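Ribonucleoside-diphosphate reductase subunit beta (Streptococcus sanguinis, PDB 4N83) houses the dinuclear metal site of a class Ib ribonucleotide reductase, which probably converts ribonucleoside diphosphates into deoxyribonucleotides for DNA synthesis. Local coordinates at residues E23-Q28 / E191-T196; A76-V81 / V89-Q94. All blocks are in the same frame, centred on the assembly; numbering follows the deposited sequence.

Contact 1: residues E23-Q28 / E191-T196; sequences EKLTEQ and ESVHGT. With MN (manganese (II) ion), chain I; MN (manganese (II) ion), chain J.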
loop_
_atom_site.group_PDB
_atom_site.type_symbol
_atom_site.label_atom_id
_atom_site.label_comp_id
_atom_site.label_asym_id
_atom_site.label_seq_id
_atom_site.Cartn_x
_atom_site.Cartn_y
_atom_site.Cartn_z
ATOM N N GLU A 23 12.721 2.975 4.504
ATOM C CA GLU A 23 13.805 2.016 4.296
ATOM C C GLU A 23 13.550 0.709 5.037
ATOM O O GLU A 23 13.525 -0.360 4.428
ATOM C CB GLU A 23 15.141 2.603 4.757
ATOM C CG GLU A 23 15.769 3.581 3.774
ATOM C CD GLU A 23 17.067 4.187 4.285
ATOM O OE1 GLU A 23 17.319 4.142 5.511
ATOM O OE2 GLU A 23 17.837 4.716 3.453
ATOM N N LYS A 24 13.349 0.812 6.347
ATOM C CA LYS A 24 13.180 -0.361 7.205
ATOM C C LYS A 24 11.998 -1.228 6.787
ATOM O O LYS A 24 12.129 -2.445 6.681
ATOM C CB LYS A 24 13.023 0.065 8.668
ATOM C CG LYS A 24 12.816 -1.096 9.633
ATOM C CD LYS A 24 13.475 -0.849 10.980
ATOM C CE LYS A 24 14.973 -1.115 10.919
ATOM N NZ LYS A 24 15.626 -0.956 12.247
ATOM N N LEU A 25 10.851 -0.599 6.546
ATOM C CA LEU A 25 9.635 -1.335 6.197
ATOM C C LEU A 25 9.721 -1.988 4.819
ATOM O O LEU A 25 9.302 -3.134 4.649
ATOM C CB LEU A 25 8.405 -0.426 6.275
ATOM C CG LEU A 25 7.925 -0.058 7.683
ATOM C CD1 LEU A 25 6.971 1.126 7.638
ATOM C CD2 LEU A 25 7.266 -1.251 8.362
ATOM N N THR A 26 10.261 -1.265 3.842
ATOM C CA THR A 26 10.454 -1.818 2.501
ATOM C C THR A 26 11.467 -2.966 2.509
ATOM O O THR A 26 11.291 -3.962 1.808
ATOM C CB THR A 26 10.919 -0.740 1.504
ATOM O OG1 THR A 26 12.052 -0.041 2.039
ATOM C CG2 THR A 26 9.790 0.244 1.219
ATOM N N GLU A 27 12.526 -2.816 3.300
ATOM C CA GLU A 27 13.483 -3.901 3.522
ATOM C C GLU A 27 12.837 -5.068 4.275
ATOM O O GLU A 27 13.247 -6.218 4.113
ATOM C CB GLU A 27 14.708 -3.397 4.293
ATOM C CG GLU A 27 15.667 -2.553 3.466
ATOM C CD GLU A 27 16.824 -1.997 4.283
ATOM O OE1 GLU A 27 16.676 -1.827 5.513
ATOM O OE2 GLU A 27 17.890 -1.724 3.691
ATOM N N GLN A 28 11.827 -4.765 5.092
ATOM C CA GLN A 28 11.054 -5.788 5.803
ATOM C C GLN A 28 9.825 -6.265 5.010
ATOM O O GLN A 28 8.795 -6.595 5.599
ATOM C CB GLN A 28 10.610 -5.261 7.175
ATOM C CG GLN A 28 11.719 -5.173 8.210
ATOM C CD GLN A 28 11.232 -4.632 9.544
ATOM O OE1 GLN A 28 10.032 -4.644 9.835
ATOM N NE2 GLN A 28 12.162 -4.159 10.367
ATOM N N GLU A 191 4.764 -4.732 12.854
ATOM C CA GLU A 191 3.926 -3.967 13.780
ATOM C C GLU A 191 4.731 -3.286 14.885
ATOM O O GLU A 191 4.303 -2.266 15.424
ATOM C CB GLU A 191 2.827 -4.850 14.387
ATOM C CG GLU A 191 1.785 -5.347 13.388
ATOM C CD GLU A 191 1.090 -4.229 12.626
ATOM O OE1 GLU A 191 1.083 -3.076 13.105
ATOM O OE2 GLU A 191 0.551 -4.500 11.533
ATOM N N SER A 192 5.891 -3.844 15.219
ATOM C CA SER A 192 6.806 -3.199 16.160
ATOM C C SER A 192 7.288 -1.855 15.611
ATOM O O SER A 192 7.419 -0.885 16.357
ATOM C CB SER A 192 8.001 -4.108 16.458
ATOM O OG SER A 192 8.869 -3.517 17.407
ATOM N N VAL A 193 7.533 -1.808 14.302
ATOM C CA VAL A 193 7.980 -0.586 13.627
ATOM C C VAL A 193 6.817 0.382 13.380
ATOM O O VAL A 193 7.004 1.601 13.429
ATOM C CB VAL A 193 8.681 -0.906 12.284
ATOM C CG1 VAL A 193 9.114 0.375 11.579
ATOM C CG2 VAL A 193 9.882 -1.814 12.512
ATOM N N HIS A 194 5.626 -0.154 13.110
ATOM C CA HIS A 194 4.431 0.677 12.914
ATOM C C HIS A 194 4.089 1.461 14.175
ATOM O O HIS A 194 3.853 2.670 14.117
ATOM C CB HIS A 194 3.222 -0.171 12.500
ATOM C CG HIS A 194 3.325 -0.740 11.120
ATOM N ND1 HIS A 194 2.680 -1.897 10.742
ATOM C CD2 HIS A 194 4.007 -0.318 10.030
ATOM C CE1 HIS A 194 2.952 -2.159 9.477
ATOM N NE2 HIS A 194 3.755 -1.216 9.021
ATOM N N GLY A 195 4.062 0.763 15.308
ATOM C CA GLY A 195 3.807 1.390 16.601
ATOM C C GLY A 195 4.785 2.510 16.906
ATOM O O GLY A 195 4.384 3.585 17.356
ATOM N N THR A 196 6.067 2.261 16.645
ATOM C CA THR A 196 7.115 3.256 16.867
ATOM C C THR A 196 6.926 4.490 15.986
ATOM O O THR A 196 7.070 5.619 16.459
ATOM C CB THR A 196 8.512 2.661 16.599
ATOM O OG1 THR A 196 8.678 1.464 17.368
ATOM C CG2 THR A 196 9.612 3.653 16.966
HETATM MN MN MN I . 0.060 -1.185 11.968
HETATM MN MN MN J . -1.301 -5.681 11.400
#

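Contact 2: residues A76-V81 / V89-Q94; sequences ALRKDV and VFNNIQ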
loop_
_atom_site.group_PDB
_atom_site.type_symbol
_atom_site.label_atom_id
_atom_site.label_comp_id
_atom_site.label_asym_id
_atom_site.label_seq_id
_atom_site.Cartn_x
_atom_site.Cartn_y
_atom_site.Cartn_z
ATOM N N ALA A 76 -7.794 6.195 7.546
ATOM C CA ALA A 76 -8.052 7.283 8.486
ATOM C C ALA A 76 -6.767 8.021 8.865
ATOM O O ALA A 76 -6.737 9.252 8.897
ATOM C CB ALA A 76 -8.735 6.748 9.734
ATOM N N LEU A 77 -5.711 7.259 9.143
ATOM C CA LEU A 77 -4.416 7.823 9.530
ATOM C C LEU A 77 -3.758 8.643 8.417
ATOM O O LEU A 77 -3.007 9.577 8.696
ATOM C CB LEU A 77 -3.464 6.707 9.975
ATOM C CG LEU A 77 -3.850 5.963 11.258
ATOM C CD1 LEU A 77 -3.099 4.643 11.374
ATOM C CD2 LEU A 77 -3.599 6.830 12.484
ATOM N N ARG A 78 -4.041 8.291 7.164
ATOM C CA ARG A 78 -3.448 8.971 6.006
ATOM C C ARG A 78 -3.885 10.431 5.868
ATOM O O ARG A 78 -3.071 11.292 5.531
ATOM C CB ARG A 78 -3.769 8.209 4.710
ATOM C CG ARG A 78 -3.561 9.008 3.426
ATOM C CD ARG A 78 -3.443 8.128 2.189
ATOM N NE ARG A 78 -4.361 6.990 2.224
ATOM C CZ ARG A 78 -4.037 5.744 2.576
ATOM N NH1 ARG A 78 -2.796 5.420 2.936
ATOM N NH2 ARG A 78 -4.974 4.807 2.568
ATOM N N LYS A 79 -5.161 10.705 6.125
ATOM C CA LYS A 79 -5.712 12.054 5.945
ATOM C C LYS A 79 -5.138 13.095 6.915
ATOM O O LYS A 79 -5.293 14.296 6.695
ATOM C CB LYS A 79 -7.242 12.027 6.051
ATOM C CG LYS A 79 -7.923 11.310 4.892
ATOM C CD LYS A 79 -9.415 11.128 5.128
ATOM C CE LYS A 79 -10.177 12.438 5.009
ATOM N NZ LYS A 79 -11.636 12.244 5.225
ATOM N N ASP A 80 -4.478 12.635 7.977
ATOM C CA ASP A 80 -3.847 13.521 8.956
ATOM C C ASP A 80 -2.328 13.459 8.819
ATOM O O ASP A 80 -1.607 13.208 9.787
ATOM C CB ASP A 80 -4.288 13.123 10.361
ATOM C CG ASP A 80 -5.785 12.932 10.458
ATOM O OD1 ASP A 80 -6.524 13.921 10.283
ATOM O OD2 ASP A 80 -6.223 11.790 10.697
ATOM N N VAL A 81 -1.859 13.710 7.600
ATOM C CA VAL A 81 -0.442 13.596 7.247
ATOM C C VAL A 81 0.290 14.923 7.460
ATOM O O VAL A 81 -0.283 15.995 7.260
ATOM C CB VAL A 81 -0.287 13.087 5.784
ATOM C CG1 VAL A 81 0.732 13.897 4.988
ATOM C CG2 VAL A 81 0.069 11.608 5.776
ATOM N N VAL A 89 4.791 6.341 3.255
ATOM C CA VAL A 89 5.031 5.336 4.294
ATOM C C VAL A 89 3.722 4.633 4.664
ATOM O O VAL A 89 3.700 3.417 4.828
ATOM C CB VAL A 89 5.677 5.945 5.561
ATOM C CG1 VAL A 89 5.825 4.893 6.653
ATOM C CG2 VAL A 89 7.035 6.551 5.236
ATOM N N PHE A 90 2.637 5.400 4.774
ATOM C CA PHE A 90 1.321 4.837 5.106
ATOM C C PHE A 90 0.736 3.967 3.996
ATOM O O PHE A 90 -0.037 3.049 4.274
ATOM C CB PHE A 90 0.328 5.937 5.506
ATOM C CG PHE A 90 0.450 6.365 6.942
ATOM C CD1 PHE A 90 0.232 5.453 7.964
ATOM C CD2 PHE A 90 0.781 7.671 7.274
ATOM C CE1 PHE A 90 0.347 5.832 9.289
ATOM C CE2 PHE A 90 0.897 8.056 8.598
ATOM C CZ PHE A 90 0.680 7.137 9.608
ATOM N N ASN A 91 1.100 4.249 2.747
ATOM C CA ASN A 91 0.717 3.379 1.632
ATOM C C ASN A 91 1.394 2.023 1.774
ATOM O O ASN A 91 0.759 0.981 1.589
ATOM C CB ASN A 91 1.081 4.009 0.285
ATOM C CG ASN A 91 0.313 5.288 0.011
ATOM O OD1 ASN A 91 -0.841 5.434 0.420
ATOM N ND2 ASN A 91 0.951 6.221 -0.690
ATOM N N ASN A 92 2.683 2.052 2.110
ATOM C CA ASN A 92 3.434 0.842 2.439
ATOM C C ASN A 92 2.865 0.132 3.669
ATOM O O ASN A 92 2.742 -1.093 3.678
ATOM C CB ASN A 92 4.912 1.174 2.674
ATOM C CG ASN A 92 5.678 0.016 3.278
ATOM O OD1 ASN A 92 5.964 0.013 4.472
ATOM N ND2 ASN A 92 5.990 -0.985 2.464
ATOM N N ILE A 93 2.528 0.903 4.702
ATOM C CA ILE A 93 1.934 0.346 5.918
ATOM C C ILE A 93 0.623 -0.361 5.590
ATOM O O ILE A 93 0.416 -1.503 5.995
ATOM C CB ILE A 93 1.676 1.430 6.991
ATOM C CG1 ILE A 93 3.004 1.968 7.535
ATOM C CG2 ILE A 93 0.841 0.864 8.137
ATOM C CD1 ILE A 93 2.897 3.286 8.274
ATOM N N GLN A 94 -0.246 0.318 4.845
ATOM C CA GLN A 94 -1.570 -0.217 4.516
ATOM C C GLN A 94 -1.505 -1.500 3.692
ATOM O O GLN A 94 -2.313 -2.411 3.897
ATOM C CB GLN A 94 -2.402 0.822 3.766
ATOM C CG GLN A 94 -3.867 0.436 3.651
ATOM C CD GLN A 94 -4.711 1.521 3.019
ATOM O OE1 GLN A 94 -4.248 2.250 2.141
ATOM N NE2 GLN A 94 -5.961 1.636 3.464
#

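Contact 1: residues E23-Q28 / E191-T196
Leu-25 and Val-193 mark where the short helical segments 23-27 and 191-196 meet, nearly antiparallel at 160° and with axes no closer than 10.7 Å, so that side chains alone bridge the gap. Val-193 stands in the middle and divides its work between two methyls. Val-193 CG1, anti to the backbone N (chi1 179°), lies 4.1 Å from Leu-25 CD2, the two branched ends lying alongside with their chains running opposite ways. Val-193 CG2 is turned instead to the bent chain of Lys-24, whose CD comes within 4.0 Å, and to the carboxamide end of Gln-28, the first residue to leave the helix. Leu-25 also reaches deeper: its CD2 comes obliquely to the imidazole of His-194, 3.6 Å from NE2, while CD1 approaches the neighbouring CD2 carbon of the ring. On the far flank of that ring, His-194 ND1 donates to Glu-191 OE1 over 3.1 Å, with an N-H...O angle of 158°. The acceptor lies in the ring plane, yet the bond descends on the carboxylate from well above its own plane, which ties the rotation of the ring to the glutamate. The Glu-191 carboxylate bridges the two manganese ions, OE1 binding one at 2.4 Å and OE2 the other at 2.2 Å. His-194 belongs to the site of the first, although its ND1 stands 3.0 Å from that ion, long for a bond. Asp-66, Glu-97, His-100 and Glu-157 complete the pair of sites. Leu-25 of helix 16-27 thus backs the histidine of a Glu-X-X-His pair, the signature of the carboxylate-bridged dimetal centre in the ferritin-like helical bundle of ribonucleotide reductase small subunits.

Contact 2: residues A76-V81 / V89-Q94
Arg-78 and Gln-94 supply the hydrogen bond of this contact: NH2 donates to OE1 over 2.7 Å, with an N-H...O angle of 142°. The donor sits above the carbonyl plane, and the guanidinium and amide planes are turned 43° apart. A bend in the arginine chain at chi3 (39°) swings the guanidinium across the extended Gln-94 side chain at about a right angle. Arg-78 NH1 also comes within 3.2 Å of Asn-91 OD1, but the angle is too poor for a hydrogen bond. Beside this polar group lies an apolar one. Leu-77 CB rests over one face of the Phe-90 ring, 4.0 Å from CE1, and Val-81 CG2 approaches the ring obliquely, 4.3 Å from CD2. The two segments flank the turn of a helical hairpin, in which helix 49-78 ends and helix 84-111 begins, two of the helices that carry metal ligands in the ferritin-like bundle. Further out, Gln-94 NE2 donates to Ser-70 O, which holds the amide with OE1 directed at the arginine. The subunit interface engages the polar ends: Arg-78 NE forms a salt bridge with Asp-75 of the second subunit, and Asn-91 ND2 is hydrogen-bonded to Ser-98 of that subunit. There the two copies of Arg-78 bring their NH2 groups close together, with aspartates at hand that probably offset the charge. Away from the polar group, Ile-198 of helix 178-206 packs against both Leu-77 and Phe-90, while Asp-80, past the helix, makes a salt bridge with Lys-149.

Overall arrangement
Along the chain contact 2 falls between the two segments of contact 1, in a mostly helical span, and their centres lie about 13 Å apart within the same ferritin-like bundle. Helix 84-111 joins them physically: Phe-90, Asn-91 and Gln-94 serve contact 2, whereas Val-89, Asn-92 and Ile-93 face contact 1. There Ile-93 CG1 packs 3.5 Å from His-194 CD2, and Leu-25 rests against Val-89, Asn-92 and Ile-93. Helices 49-78, 84-111 and 178-206 carry metal ligands, and helix 16-27 packs on the last two through Leu-25. The pair illustrates how one bundle helix can serve two ends, linking the metal site to the interface between subunits.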